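Local structure of FAD-binding oxidoreductase (Gulosibacter chungangensis, 7PBG) at residues Asp66-Val71 and Glu183-Asp188; Met111-Glu116 and Val125-Val130; Lys145-Pro150 and Gly168-Ala173; Ala399-Pro404 and Leu435-His440. The protein oxidises 4-ethylphenol and probably related 4-alkylphenols, using a covalently bound FAD to dehydrogenate the alkyl side chain, as in the formation of 4-vinylphenol. All coordinates share one frame; numbering follows the deposited sequence.

Overall arrangement
Followed from the N terminus, the chain illustrates how a two-domain flavoprotein is tied together at successive levels. Contact 1 opens on helix 64-77 and closes a long excursion of 111 residues at strand 179-186. Within that excursion contact 2 closes the short hairpin of strands 114-118 and 123-126, and then, in series, contact 3 closes a loop of 17 residues, joining 145-150 to 168-173 at the flavin. Contacts 1, 2 and 3 all reach one antiparallel sheet of the FAD-binding domain, and contacts 1 and 2 touch through Val67 and Met111. Contact 4 follows separately in the C-terminal oxidase domain, closing a loop of 30 residues that holds helix 406-422 and strand 426-433.

Contact 1: Asp66-Val71 and Glu183-Asp188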
loop_
_atom_site.group_PDB
_atom_site.type_symbol
_atom_site.label_atom_id
_atom_site.label_comp_id
_atom_site.label_asym_id
_atom_site.label_seq_id
_atom_site.Cartn_x
_atom_site.Cartn_y
_atom_site.Cartn_z
ATOM N N ASP A 66 27.636 -6.441 8.997
ATOM C CA ASP A 66 27.663 -6.769 10.452
ATOM C C ASP A 66 26.335 -7.463 10.788
ATOM O O ASP A 66 26.324 -8.497 11.438
ATOM C CB ASP A 66 27.832 -5.553 11.346
ATOM C CG ASP A 66 29.256 -5.021 11.430
ATOM O OD1 ASP A 66 30.154 -5.586 10.770
ATOM O OD2 ASP A 66 29.453 -4.060 12.182
ATOM N N VAL A 67 25.221 -6.864 10.409
ATOM C CA VAL A 67 23.889 -7.511 10.639
ATOM C C VAL A 67 23.886 -8.940 10.080
ATOM O O VAL A 67 23.420 -9.887 10.784
ATOM C CB VAL A 67 22.732 -6.653 10.092
ATOM C CG1 VAL A 67 21.407 -7.371 10.290
ATOM C CG2 VAL A 67 22.688 -5.325 10.779
ATOM N N GLN A 68 24.367 -9.155 8.856
ATOM C CA GLN A 68 24.362 -10.517 8.258
ATOM C C GLN A 68 25.148 -11.492 9.145
ATOM O O GLN A 68 24.691 -12.612 9.343
ATOM C CB GLN A 68 24.967 -10.540 6.864
ATOM C CG GLN A 68 24.251 -9.612 5.906
ATOM C CD GLN A 68 24.932 -9.658 4.565
ATOM O OE1 GLN A 68 25.757 -8.791 4.265
ATOM N NE2 GLN A 68 24.662 -10.719 3.804
ATOM N N VAL A 69 26.344 -11.106 9.564
ATOM C CA VAL A 69 27.230 -12.027 10.323
ATOM C C VAL A 69 26.597 -12.282 11.678
ATOM O O VAL A 69 26.657 -13.440 12.134
ATOM C CB VAL A 69 28.697 -11.556 10.437
ATOM C CG1 VAL A 69 28.860 -10.239 11.115
ATOM C CG2 VAL A 69 29.573 -12.600 11.139
ATOM N N ILE A 70 25.995 -11.276 12.316
ATOM C CA ILE A 70 25.281 -11.487 13.622
ATOM C C ILE A 70 24.138 -12.500 13.440
ATOM O O ILE A 70 23.945 -13.413 14.290
ATOM C CB ILE A 70 24.763 -10.157 14.196
ATOM C CG1 ILE A 70 25.925 -9.257 14.640
ATOM C CG2 ILE A 70 23.752 -10.363 15.318
ATOM C CD1 ILE A 70 25.569 -7.778 14.640
ATOM N N VAL A 71 23.376 -12.362 12.369
ATOM C CA VAL A 71 22.221 -13.272 12.125
ATOM C C VAL A 71 22.728 -14.712 11.916
ATOM O O VAL A 71 22.070 -15.661 12.403
ATOM C CB VAL A 71 21.417 -12.758 10.928
ATOM C CG1 VAL A 71 20.423 -13.823 10.480
ATOM C CG2 VAL A 71 20.685 -11.475 11.293
ATOM N N GLU A 183 16.075 -2.373 2.044
ATOM C CA GLU A 183 17.086 -3.439 2.129
ATOM C C GLU A 183 16.822 -4.179 3.432
ATOM O O GLU A 183 16.679 -3.515 4.493
ATOM C CB GLU A 183 18.498 -2.851 2.072
ATOM C CG GLU A 183 19.586 -3.920 2.084
ATOM C CD GLU A 183 20.982 -3.327 1.931
ATOM O OE1 GLU A 183 21.511 -2.845 2.924
ATOM O OE2 GLU A 183 21.507 -3.291 0.807
ATOM N N VAL A 184 16.791 -5.504 3.357
ATOM C CA VAL A 184 16.393 -6.355 4.485
ATOM C C VAL A 184 17.397 -7.490 4.577
ATOM O O VAL A 184 17.583 -8.195 3.613
ATOM C CB VAL A 184 14.922 -6.846 4.359
ATOM C CG1 VAL A 184 14.507 -7.663 5.548
ATOM C CG2 VAL A 184 13.953 -5.690 4.194
ATOM N N VAL A 185 17.930 -7.708 5.765
ATOM C CA VAL A 185 18.687 -8.959 6.054
ATOM C C VAL A 185 17.651 -9.947 6.549
ATOM O O VAL A 185 17.010 -9.719 7.574
ATOM C CB VAL A 185 19.819 -8.714 7.056
ATOM C CG1 VAL A 185 20.480 -10.037 7.409
ATOM C CG2 VAL A 185 20.794 -7.701 6.521
ATOM N N LEU A 186 17.498 -11.025 5.811
ATOM C CA LEU A 186 16.544 -12.088 6.141
ATOM C C LEU A 186 17.151 -12.951 7.253
ATOM O O LEU A 186 18.305 -12.771 7.606
ATOM C CB LEU A 186 16.200 -12.915 4.903
ATOM C CG LEU A 186 15.512 -12.134 3.786
ATOM C CD1 LEU A 186 15.436 -12.979 2.501
ATOM C CD2 LEU A 186 14.136 -11.691 4.214
ATOM N N ALA A 187 16.356 -13.852 7.779
ATOM C CA ALA A 187 16.642 -14.626 9.015
ATOM C C ALA A 187 17.766 -15.640 8.800
ATOM O O ALA A 187 18.314 -16.049 9.821
ATOM C CB ALA A 187 15.382 -15.298 9.514
ATOM N N ASP A 188 18.193 -15.901 7.558
ATOM C CA ASP A 188 19.376 -16.736 7.218
ATOM C C ASP A 188 20.599 -15.877 6.909
ATOM O O ASP A 188 21.632 -16.432 6.516
ATOM C CB ASP A 188 19.062 -17.671 6.050
ATOM C CG ASP A 188 18.875 -16.987 4.704
ATOM O OD1 ASP A 188 18.561 -15.765 4.674
ATOM O OD2 ASP A 188 19.030 -17.698 3.696
#
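Val185 of the strand meets three helical side chains at once, those of Val67, Gln68 and Val71, and their mutual orientation defines this contact. Val67 lies aslant over the strand valine and brings in its CG1, the methyl anti to the backbone N (chi1 178°), which rests 3.8 Å from Val185 CG2. Gln68 runs nearly at a right angle to Val185 and touches it with the aliphatic part of its chain, CG lying 4.0 Å from Val185 CG2, while its amide NE2 continues past to the carbonyl oxygen of Gly189. Val71 points the opposite way to Val185 and slides by it, with Val71 CG2 4.1 Å from Val185 CG1. The other branch of Val71 reaches farther along the chain, where CG1 presses closely on Ala187 O at 3.1 Å. That oxygen also accepts a hydrogen bond from Asn75, one helical turn beyond Val71. Replacing Val185 by glycine would probably open a gap between helix and sheet, since Val67 CG1, Gln68 CG and Val71 CG2 would lose their common partner. Ile227 of the neighbouring strand extends the apolar floor beneath Val67 and Val71. With the axes of helix and strand only 18° apart and 8.8 Å from each other, this is the layered helix-on-sheet packing of the alpha+beta FAD-binding domain of the PCMH type.

Contact 2: Met111-Glu116 and Val125-Val130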
loop_
_atom_site.group_PDB
_atom_site.type_symbol
_atom_site.label_atom_id
_atom_site.label_comp_id
_atom_site.label_asym_id
_atom_site.label_seq_id
_atom_site.Cartn_x
_atom_site.Cartn_y
_atom_site.Cartn_z
ATOM N N MET A 111 24.260 2.916 12.500
ATOM C CA MET A 111 23.758 2.955 11.113
ATOM C C MET A 111 22.752 4.099 11.013
ATOM O O MET A 111 21.534 3.831 11.180
ATOM C CB MET A 111 23.133 1.610 10.763
ATOM C CG MET A 111 24.170 0.489 10.827
ATOM S SD MET A 111 23.457 -1.166 10.577
ATOM C CE MET A 111 23.060 -1.068 8.835
ATOM N N ASN A 112 23.238 5.341 10.856
ATOM C CA ASN A 112 22.411 6.518 11.193
ATOM C C ASN A 112 22.482 7.603 10.124
ATOM O O ASN A 112 22.058 8.721 10.439
ATOM C CB ASN A 112 22.728 7.028 12.589
ATOM C CG ASN A 112 24.156 7.544 12.673
ATOM O OD1 ASN A 112 24.880 7.555 11.667
ATOM N ND2 ASN A 112 24.553 7.990 13.855
ATOM N N ARG A 113 22.854 7.263 8.897
ATOM C CA ARG A 113 22.996 8.257 7.801
ATOM C C ARG A 113 21.690 8.441 7.023
ATOM O O ARG A 113 20.976 7.457 6.677
ATOM C CB ARG A 113 24.169 7.883 6.881
ATOM C CG ARG A 113 25.525 7.986 7.578
ATOM C CD ARG A 113 26.569 8.776 6.839
ATOM N NE ARG A 113 26.963 8.199 5.560
ATOM C CZ ARG A 113 27.751 7.121 5.376
ATOM N NH1 ARG A 113 28.291 6.500 6.411
ATOM N NH2 ARG A 113 28.063 6.715 4.152
ATOM N N VAL A 114 21.447 9.701 6.659
ATOM C CA VAL A 114 20.606 10.026 5.494
ATOM C C VAL A 114 21.475 9.839 4.251
ATOM O O VAL A 114 22.577 10.506 4.175
ATOM C CB VAL A 114 20.081 11.463 5.606
ATOM C CG1 VAL A 114 19.342 11.856 4.351
ATOM C CG2 VAL A 114 19.266 11.655 6.876
ATOM N N LEU A 115 21.046 9.009 3.314
ATOM C CA LEU A 115 21.880 8.638 2.143
ATOM C C LEU A 115 21.509 9.429 0.904
ATOM O O LEU A 115 22.316 9.459 -0.027
ATOM C CB LEU A 115 21.781 7.141 1.900
ATOM C CG LEU A 115 22.321 6.334 3.063
ATOM C CD1 LEU A 115 22.095 4.895 2.823
ATOM C CD2 LEU A 115 23.804 6.582 3.296
ATOM N N GLU A 116 20.311 9.999 0.865
ATOM C CA GLU A 116 19.835 10.698 -0.339
ATOM C C GLU A 116 18.700 11.612 0.095
ATOM O O GLU A 116 17.817 11.166 0.822
ATOM C CB GLU A 116 19.403 9.728 -1.430
ATOM C CG GLU A 116 18.976 10.427 -2.719
ATOM C CD GLU A 116 18.742 9.521 -3.915
ATOM O OE1 GLU A 116 18.758 8.312 -3.721
ATOM O OE2 GLU A 116 18.569 10.059 -5.052
ATOM N N VAL A 125 16.278 8.748 1.459
ATOM C CA VAL A 125 16.727 7.373 1.796
ATOM C C VAL A 125 17.385 7.414 3.164
ATOM O O VAL A 125 18.329 8.259 3.382
ATOM C CB VAL A 125 17.652 6.768 0.727
ATOM C CG1 VAL A 125 18.134 5.363 1.108
ATOM C CG2 VAL A 125 16.988 6.799 -0.635
ATOM N N VAL A 126 16.937 6.551 4.052
ATOM C CA VAL A 126 17.403 6.616 5.457
ATOM C C VAL A 126 17.934 5.263 5.906
ATOM O O VAL A 126 17.418 4.216 5.480
ATOM C CB VAL A 126 16.303 7.130 6.406
ATOM C CG1 VAL A 126 15.909 8.540 6.024
ATOM C CG2 VAL A 126 15.085 6.229 6.421
ATOM N N GLU A 127 18.895 5.328 6.780
ATOM C CA GLU A 127 19.329 4.174 7.600
ATOM C C GLU A 127 18.502 4.159 8.881
ATOM O O GLU A 127 17.789 5.105 9.257
ATOM C CB GLU A 127 20.846 4.284 7.846
ATOM C CG GLU A 127 21.634 4.151 6.556
ATOM C CD GLU A 127 23.126 4.025 6.744
ATOM O OE1 GLU A 127 23.646 4.707 7.645
ATOM O OE2 GLU A 127 23.745 3.131 6.074
ATOM N N PRO A 128 18.615 3.084 9.668
ATOM C CA PRO A 128 17.766 2.940 10.841
ATOM C C PRO A 128 17.807 4.090 11.858
ATOM O O PRO A 128 16.811 4.422 12.435
ATOM C CB PRO A 128 18.252 1.623 11.459
ATOM C CG PRO A 128 18.793 0.856 10.294
ATOM C CD PRO A 128 19.421 1.880 9.366
ATOM N N GLY A 129 18.979 4.677 12.105
ATOM C CA GLY A 129 19.151 5.607 13.213
ATOM C C GLY A 129 18.715 7.015 12.878
ATOM O O GLY A 129 18.796 7.892 13.784
ATOM N N VAL A 130 18.261 7.265 11.647
ATOM C CA VAL A 130 17.777 8.629 11.304
ATOM C C VAL A 130 16.429 8.869 11.989
ATOM O O VAL A 130 15.455 8.116 11.739
ATOM C CB VAL A 130 17.610 8.855 9.799
ATOM C CG1 VAL A 130 17.105 10.262 9.520
ATOM C CG2 VAL A 130 18.899 8.580 9.017
#
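Leu115 N and Val125 O, 2.8 Å apart, form one rung of an antiparallel beta hairpin whose register shifts by one residue at a beta bulge between Val114 and Glu116. At the bulge Val125 faces both Leu115 and Glu116, giving its own N to Glu116 O; toward the turn, Glu127 N donates to Arg113 O. The Glu127 and Arg113 side chains run side by side, yet the anti lone pair of Glu127 OE1 receives the backbone Arg113 N, at 3.0 Å, and not the guanidinium. The Leu115 side chain crosses that of Glu127 at about a right angle, CD1 3.8 Å from Glu127 CG. On the face of Val114 and Val126, away from that of Glu116 and Val125, Val114 CG2 meets Val130 CG1, and Leu135 of helix 132-142 covers all three valines. Farther out, Ser157 OG bonds to Pro128 O and probably helps to place the turn from Glu127 to Val130, while Pro128 packs on Ser85; both serines bind FAD. Gly129 N donates across to Met111 O at 2.8 Å, tilted 16° from the carbonyl plane.

Contact 3: Lys145-Pro150 and Gly168-Ala173; sequences KLMIDP and GYTPYA. With FAD (flavin-adenine dinucleotide), chain C.
A chi1 of -173° swings the Asp149 carboxylate away from its own N, toward Thr170, whose OG1 is tucked between N and carbonyl carbon (chi1 85°), and the two polar ends meet. Thr170 OG1 donates to Asp149 OD1 over a very short 2.5 Å, and Thr170 N reaches the same oxygen on its syn side, 26° out of the carboxylate plane. OG1 in turn accepts from Tyr172 N, an ST turn, and from a water that also donates to Ile148 O. With a leucine in place of Asp149, Thr170 N and OG1 would probably lose their shared acceptor, and His175, bonded to OD2, its mate. The loop so fixed presents Tyr169, whose OH donates to FAD O4 at 2.6 Å, the oxygen lying in the ring plane. A second water links Tyr169 N to Pro150 O. Around this flavin-side junction, helix 132-142 covers Ile148 and Pro150, Met236 of strand 226-237 packs on Pro171 and Tyr172, and Tyr325 of strand 318-326 meets Thr170.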
loop_
_atom_site.group_PDB
_atom_site.type_symbol
_atom_site.label_atom_id
_atom_site.label_comp_id
_atom_site.label_asym_id
_atom_site.label_seq_id
_atom_site.Cartn_x
_atom_site.Cartn_y
_atom_site.Cartn_z
ATOM N N LYS A 145 12.934 21.569 -1.440
ATOM C CA LYS A 145 11.575 22.040 -1.070
ATOM C C LYS A 145 10.657 20.833 -0.826
ATOM O O LYS A 145 9.666 20.622 -1.543
ATOM C CB LYS A 145 11.019 22.988 -2.135
ATOM C CG LYS A 145 11.927 24.182 -2.429
ATOM C CD LYS A 145 12.366 24.937 -1.206
ATOM C CE LYS A 145 13.065 26.248 -1.522
ATOM N NZ LYS A 145 14.507 26.222 -1.154
ATOM N N LEU A 146 10.986 20.104 0.225
ATOM C CA LEU A 146 10.303 18.868 0.648
ATOM C C LEU A 146 10.016 18.973 2.136
ATOM O O LEU A 146 10.786 19.614 2.869
ATOM C CB LEU A 146 11.216 17.667 0.397
ATOM C CG LEU A 146 11.655 17.393 -1.045
ATOM C CD1 LEU A 146 12.551 16.187 -1.003
ATOM C CD2 LEU A 146 10.488 17.183 -1.973
ATOM N N MET A 147 8.950 18.319 2.558
ATOM C CA MET A 147 8.512 18.227 3.952
ATOM C C MET A 147 8.640 16.783 4.394
ATOM O O MET A 147 8.373 15.841 3.600
ATOM C CB MET A 147 7.033 18.619 4.067
ATOM C CG MET A 147 6.789 20.079 3.910
ATOM S SD MET A 147 5.005 20.305 3.737
ATOM C CE MET A 147 4.422 19.520 5.242
ATOM N N ILE A 148 8.967 16.606 5.645
ATOM C CA ILE A 148 8.820 15.272 6.265
ATOM C C ILE A 148 7.448 15.180 6.956
ATOM O O ILE A 148 6.709 16.163 7.055
ATOM C CB ILE A 148 9.958 14.967 7.220
ATOM C CG1 ILE A 148 9.892 15.826 8.482
ATOM C CG2 ILE A 148 11.305 15.130 6.527
ATOM C CD1 ILE A 148 10.586 15.185 9.659
ATOM N N ASP A 149 7.142 13.988 7.437
ATOM C CA ASP A 149 5.870 13.682 8.135
ATOM C C ASP A 149 6.243 13.064 9.474
ATOM O O ASP A 149 6.436 11.829 9.578
ATOM C CB ASP A 149 4.940 12.747 7.360
ATOM C CG ASP A 149 3.598 12.610 8.042
ATOM O OD1 ASP A 149 2.663 13.302 7.621
ATOM O OD2 ASP A 149 3.517 11.816 8.991
ATOM N N PRO A 150 6.498 13.892 10.510
ATOM C CA PRO A 150 6.884 13.341 11.803
ATOM C C PRO A 150 5.687 12.803 12.598
ATOM O O PRO A 150 4.582 13.336 12.616
ATOM C CB PRO A 150 7.520 14.527 12.543
ATOM C CG PRO A 150 6.841 15.764 11.933
ATOM C CD PRO A 150 6.476 15.381 10.509
ATOM N N GLY A 168 1.858 9.989 11.242
ATOM C CA GLY A 168 1.994 11.403 11.579
ATOM C C GLY A 168 0.720 12.128 11.270
ATOM O O GLY A 168 -0.344 11.534 11.394
ATOM N N TYR A 169 0.817 13.365 10.803
ATOM C CA TYR A 169 -0.347 14.278 10.835
ATOM C C TYR A 169 -0.426 15.114 9.568
ATOM O O TYR A 169 -1.323 15.991 9.551
ATOM C CB TYR A 169 -0.278 15.154 12.088
ATOM C CG TYR A 169 -0.294 14.286 13.304
ATOM C CD1 TYR A 169 -1.484 13.714 13.713
ATOM C CD2 TYR A 169 0.873 13.829 13.858
ATOM C CE1 TYR A 169 -1.517 12.777 14.733
ATOM C CE2 TYR A 169 0.860 12.868 14.843
ATOM C CZ TYR A 169 -0.342 12.366 15.304
ATOM O OH TYR A 169 -0.397 11.408 16.289
ATOM N N THR A 170 0.506 14.950 8.616
ATOM C CA THR A 170 0.393 15.721 7.349
ATOM C C THR A 170 -0.474 14.940 6.369
ATOM O O THR A 170 -0.950 13.850 6.666
ATOM C CB THR A 170 1.734 16.157 6.783
ATOM O OG1 THR A 170 2.287 15.103 5.991
ATOM C CG2 THR A 170 2.713 16.612 7.842
ATOM N N PRO A 171 -0.670 15.404 5.116
ATOM C CA PRO A 171 -1.335 14.535 4.137
ATOM C C PRO A 171 -0.548 13.225 3.929
ATOM O O PRO A 171 -1.151 12.245 3.535
ATOM C CB PRO A 171 -1.327 15.371 2.863
ATOM C CG PRO A 171 -1.356 16.778 3.381
ATOM C CD PRO A 171 -0.413 16.747 4.578
ATOM N N TYR A 172 0.763 13.238 4.188
ATOM C CA TYR A 172 1.635 12.017 4.139
ATOM C C TYR A 172 1.642 11.280 5.485
ATOM O O TYR A 172 2.630 10.566 5.754
ATOM C CB TYR A 172 3.057 12.375 3.668
ATOM C CG TYR A 172 3.224 12.471 2.175
ATOM C CD1 TYR A 172 2.301 13.136 1.371
ATOM C CD2 TYR A 172 4.296 11.880 1.546
ATOM C CE1 TYR A 172 2.471 13.215 -0.002
ATOM C CE2 TYR A 172 4.468 11.934 0.171
ATOM C CZ TYR A 172 3.574 12.643 -0.599
ATOM O OH TYR A 172 3.791 12.680 -1.945
ATOM N N ALA A 173 0.553 11.315 6.260
ATOM C CA ALA A 173 0.495 10.750 7.634
ATOM C C ALA A 173 0.746 9.242 7.622
ATOM O O ALA A 173 1.180 8.702 8.658
ATOM C CB ALA A 173 -0.833 11.100 8.273
HETATM P PA FAD C . 11.759 1.374 16.907
HETATM O O1A FAD C . 11.571 1.151 18.372
HETATM O O2A FAD C . 13.165 1.477 16.368
HETATM O O5B FAD C . 11.039 0.208 16.145
HETATM C C5B FAD C . 9.742 -0.241 16.511
HETATM C C4B FAD C . 9.632 -1.694 16.121
HETATM O O4B FAD C . 9.725 -1.845 14.674
HETATM C C3B FAD C . 10.731 -2.622 16.661
HETATM O O3B FAD C . 10.454 -3.033 17.997
HETATM C C2B FAD C . 10.765 -3.741 15.608
HETATM O O2B FAD C . 9.719 -4.659 15.868
HETATM C C1B FAD C . 10.537 -2.953 14.322
HETATM N N9A FAD C . 11.736 -2.458 13.699
HETATM C C8A FAD C . 12.227 -1.195 13.802
HETATM N N7A FAD C . 13.316 -1.033 13.109
HETATM C C5A FAD C . 13.590 -2.269 12.572
HETATM C C6A FAD C . 14.590 -2.712 11.701
HETATM N N6A FAD C . 15.599 -1.934 11.287
HETATM N N1A FAD C . 14.557 -4.015 11.342
HETATM C C2A FAD C . 13.528 -4.788 11.774
HETATM N N3A FAD C . 12.515 -4.465 12.567
HETATM C C4A FAD C . 12.609 -3.171 12.935
HETATM N N1 FAD C . 3.513 6.630 17.313
HETATM C C2 FAD C . 3.070 7.017 16.130
HETATM O O2 FAD C . 3.194 6.277 15.119
HETATM N N3 FAD C . 2.551 8.244 15.939
HETATM C C4 FAD C . 2.363 9.131 16.961
HETATM O O4 FAD C . 1.945 10.279 16.714
HETATM C C4X FAD C . 2.768 8.753 18.227
HETATM N N5 FAD C . 2.572 9.595 19.206
HETATM C C5X FAD C . 2.996 9.197 20.451
HETATM C C6 FAD C . 2.821 10.094 21.514
HETATM C C7 FAD C . 3.267 9.805 22.790
HETATM C C7M FAD C . 3.069 10.816 23.900
HETATM C C8 FAD C . 3.924 8.576 23.010
HETATM C C8M FAD C . 4.425 8.218 24.376
HETATM C C9 FAD C . 4.071 7.671 21.979
HETATM C C9A FAD C . 3.632 7.955 20.672
HETATM N N10 FAD C . 3.818 7.091 19.598
HETATM C C10 FAD C . 3.401 7.470 18.330
HETATM C "C1'" FAD C . 4.552 5.806 19.738
HETATM C "C2'" FAD C . 6.065 5.938 19.501
HETATM O "O2'" FAD C . 6.602 7.133 20.163
HETATM C "C3'" FAD C . 6.491 6.063 18.023
HETATM O "O3'" FAD C . 5.767 5.153 17.231
HETATM C "C4'" FAD C . 7.987 5.867 17.746
HETATM O "O4'" FAD C . 8.350 6.522 16.520
HETATM C "C5'" FAD C . 8.341 4.406 17.676
HETATM O "O5'" FAD C . 9.682 4.160 18.119
HETATM P P FAD C . 10.908 4.140 17.097
HETATM O O1P FAD C . 12.170 4.358 17.878
HETATM O O2P FAD C . 10.569 5.111 16.011
HETATM O O3P FAD C . 10.890 2.659 16.492
HETATM O O HOH W 1 4.718 15.844 5.022
HETATM O O HOH W 2 3.200 14.931 10.979
#

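Contact 4: Ala399-Pro404 and Leu435-His440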
loop_
_atom_site.group_PDB
_atom_site.type_symbol
_atom_site.label_atom_id
_atom_site.label_comp_id
_atom_site.label_asym_id
_atom_site.label_seq_id
_atom_site.Cartn_x
_atom_site.Cartn_y
_atom_site.Cartn_z
ATOM N N ALA A 399 -5.500 1.191 21.200
ATOM C CA ALA A 399 -5.845 2.015 20.011
ATOM C C ALA A 399 -6.649 1.213 18.993
ATOM O O ALA A 399 -6.108 0.806 17.976
ATOM C CB ALA A 399 -4.596 2.570 19.434
ATOM N N PRO A 400 -7.934 0.951 19.261
ATOM C CA PRO A 400 -8.718 0.213 18.292
ATOM C C PRO A 400 -9.175 1.032 17.089
ATOM O O PRO A 400 -9.423 2.217 17.175
ATOM C CB PRO A 400 -9.944 -0.229 19.070
ATOM C CG PRO A 400 -10.116 0.838 20.128
ATOM C CD PRO A 400 -8.684 1.235 20.495
ATOM N N VAL A 401 -9.473 0.289 16.030
ATOM C CA VAL A 401 -9.944 0.866 14.762
ATOM C C VAL A 401 -11.377 0.369 14.561
ATOM O O VAL A 401 -11.688 -0.767 14.915
ATOM C CB VAL A 401 -9.018 0.514 13.590
ATOM C CG1 VAL A 401 -8.842 -0.973 13.366
ATOM C CG2 VAL A 401 -9.434 1.240 12.316
ATOM N N SER A 402 -12.217 1.222 13.998
ATOM C CA SER A 402 -13.648 0.902 13.802
ATOM C C SER A 402 -14.223 1.698 12.626
ATOM O O SER A 402 -13.501 2.479 12.047
ATOM C CB SER A 402 -14.381 1.191 15.059
ATOM O OG SER A 402 -14.279 2.564 15.352
ATOM N N ALA A 403 -15.508 1.529 12.312
ATOM C CA ALA A 403 -16.158 2.405 11.312
ATOM C C ALA A 403 -16.484 3.767 11.918
ATOM O O ALA A 403 -16.908 3.902 13.078
ATOM C CB ALA A 403 -17.383 1.711 10.745
ATOM N N PRO A 404 -16.325 4.857 11.132
ATOM C CA PRO A 404 -16.718 6.176 11.599
ATOM C C PRO A 404 -18.182 6.252 12.012
ATOM O O PRO A 404 -19.117 5.833 11.268
ATOM C CB PRO A 404 -16.437 7.071 10.412
ATOM C CG PRO A 404 -15.275 6.380 9.741
ATOM C CD PRO A 404 -15.662 4.918 9.823
ATOM N N LEU A 435 -9.256 8.278 6.755
ATOM C CA LEU A 435 -9.937 8.621 5.490
ATOM C C LEU A 435 -11.326 7.961 5.521
ATOM O O LEU A 435 -12.329 8.700 5.480
ATOM C CB LEU A 435 -9.092 8.158 4.305
ATOM C CG LEU A 435 -9.550 8.740 2.975
ATOM C CD1 LEU A 435 -9.423 10.246 2.985
ATOM C CD2 LEU A 435 -8.803 8.147 1.782
ATOM N N ARG A 436 -11.386 6.648 5.761
ATOM C CA ARG A 436 -12.678 5.925 5.897
ATOM C C ARG A 436 -12.754 5.168 7.212
ATOM O O ARG A 436 -13.822 4.618 7.480
ATOM C CB ARG A 436 -12.857 4.890 4.783
ATOM C CG ARG A 436 -12.902 5.492 3.388
ATOM C CD ARG A 436 -12.760 4.436 2.295
ATOM N NE ARG A 436 -13.159 4.987 1.021
ATOM C CZ ARG A 436 -12.435 5.763 0.240
ATOM N NH1 ARG A 436 -11.208 6.113 0.563
ATOM N NH2 ARG A 436 -12.952 6.219 -0.887
ATOM N N GLU A 437 -11.719 5.236 8.025
ATOM C CA GLU A 437 -11.677 4.424 9.262
ATOM C C GLU A 437 -11.588 5.365 10.436
ATOM O O GLU A 437 -11.046 6.484 10.265
ATOM C CB GLU A 437 -10.544 3.399 9.197
ATOM C CG GLU A 437 -9.174 3.874 9.635
ATOM C CD GLU A 437 -8.422 4.881 8.805
ATOM O OE1 GLU A 437 -9.027 5.493 7.890
ATOM O OE2 GLU A 437 -7.255 5.145 9.157
ATOM N N MET A 438 -12.055 4.889 11.596
ATOM C CA MET A 438 -11.966 5.687 12.837
ATOM C C MET A 438 -11.023 4.965 13.795
ATOM O O MET A 438 -11.179 3.782 14.070
ATOM C CB MET A 438 -13.344 5.909 13.479
ATOM C CG MET A 438 -13.322 6.904 14.680
ATOM S SD MET A 438 -15.019 7.236 15.182
ATOM C CE MET A 438 -15.417 5.677 15.985
ATOM N N HIS A 439 -10.050 5.717 14.309
ATOM C CA HIS A 439 -9.214 5.320 15.446
ATOM C C HIS A 439 -9.677 5.982 16.739
ATOM O O HIS A 439 -10.005 7.197 16.765
ATOM C CB HIS A 439 -7.759 5.730 15.173
ATOM C CG HIS A 439 -7.239 5.219 13.886
ATOM N ND1 HIS A 439 -6.500 4.047 13.807
ATOM C CD2 HIS A 439 -7.336 5.697 12.628
ATOM C CE1 HIS A 439 -6.149 3.832 12.553
ATOM N NE2 HIS A 439 -6.651 4.831 11.819
ATOM N N HIS A 440 -9.666 5.186 17.785
ATOM C CA HIS A 440 -9.757 5.622 19.189
ATOM C C HIS A 440 -8.385 5.412 19.787
ATOM O O HIS A 440 -7.948 4.263 19.887
ATOM C CB HIS A 440 -10.875 4.899 19.923
ATOM C CG HIS A 440 -10.835 5.085 21.391
ATOM N ND1 HIS A 440 -11.381 4.160 22.239
ATOM C CD2 HIS A 440 -10.353 6.093 22.154
ATOM C CE1 HIS A 440 -11.221 4.568 23.495
ATOM N NE2 HIS A 440 -10.606 5.775 23.459
HETATM O O HOH W 3 -12.317 2.831 17.128
#
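Met438 and Ser402 form the tight centre of this contact, an antiparallel hydrogen-bonded pair in which Ser402 N reaches Met438 O at 2.8 Å, in the carbonyl plane, and Met438 N returns the bond to Ser402 O. Next along, His440 N points almost straight at Pro400 O, with an angle of 177° at the hydrogen. The Met438 side chain leaves anti to its backbone N (chi1 -172°) and bends at its end, laying CE 3.4 Å from Ser402 OG; a water bridges that OG and Pro400 O. The backbone itself sets Met438 CB against Pro404. Pro404 CD also presses on Arg436 O at 3.0 Å, a buried oxygen that has no hydrogen-bond partner. The other face of the pairing is looser: Val401 CG2 lies over one face of the His439 ring, offset toward the rim, 4.2 Å from CE1, and partly exposed Glu437 folds back, so that OE2 accepts from His439 NE2 at 2.7 Å and OE1 from Leu435 N. Against the Val401 and His439 face the second subunit brings Tyr208, edge-to-face with His439. Arg436 NE and NH2 hydrogen-bond to Ala122 O and Tyr172 OH of that subunit. Such neighbouring strands build the large antiparallel sheet of the C-terminal domain of FAD-linked oxidases, here at the dimer interface.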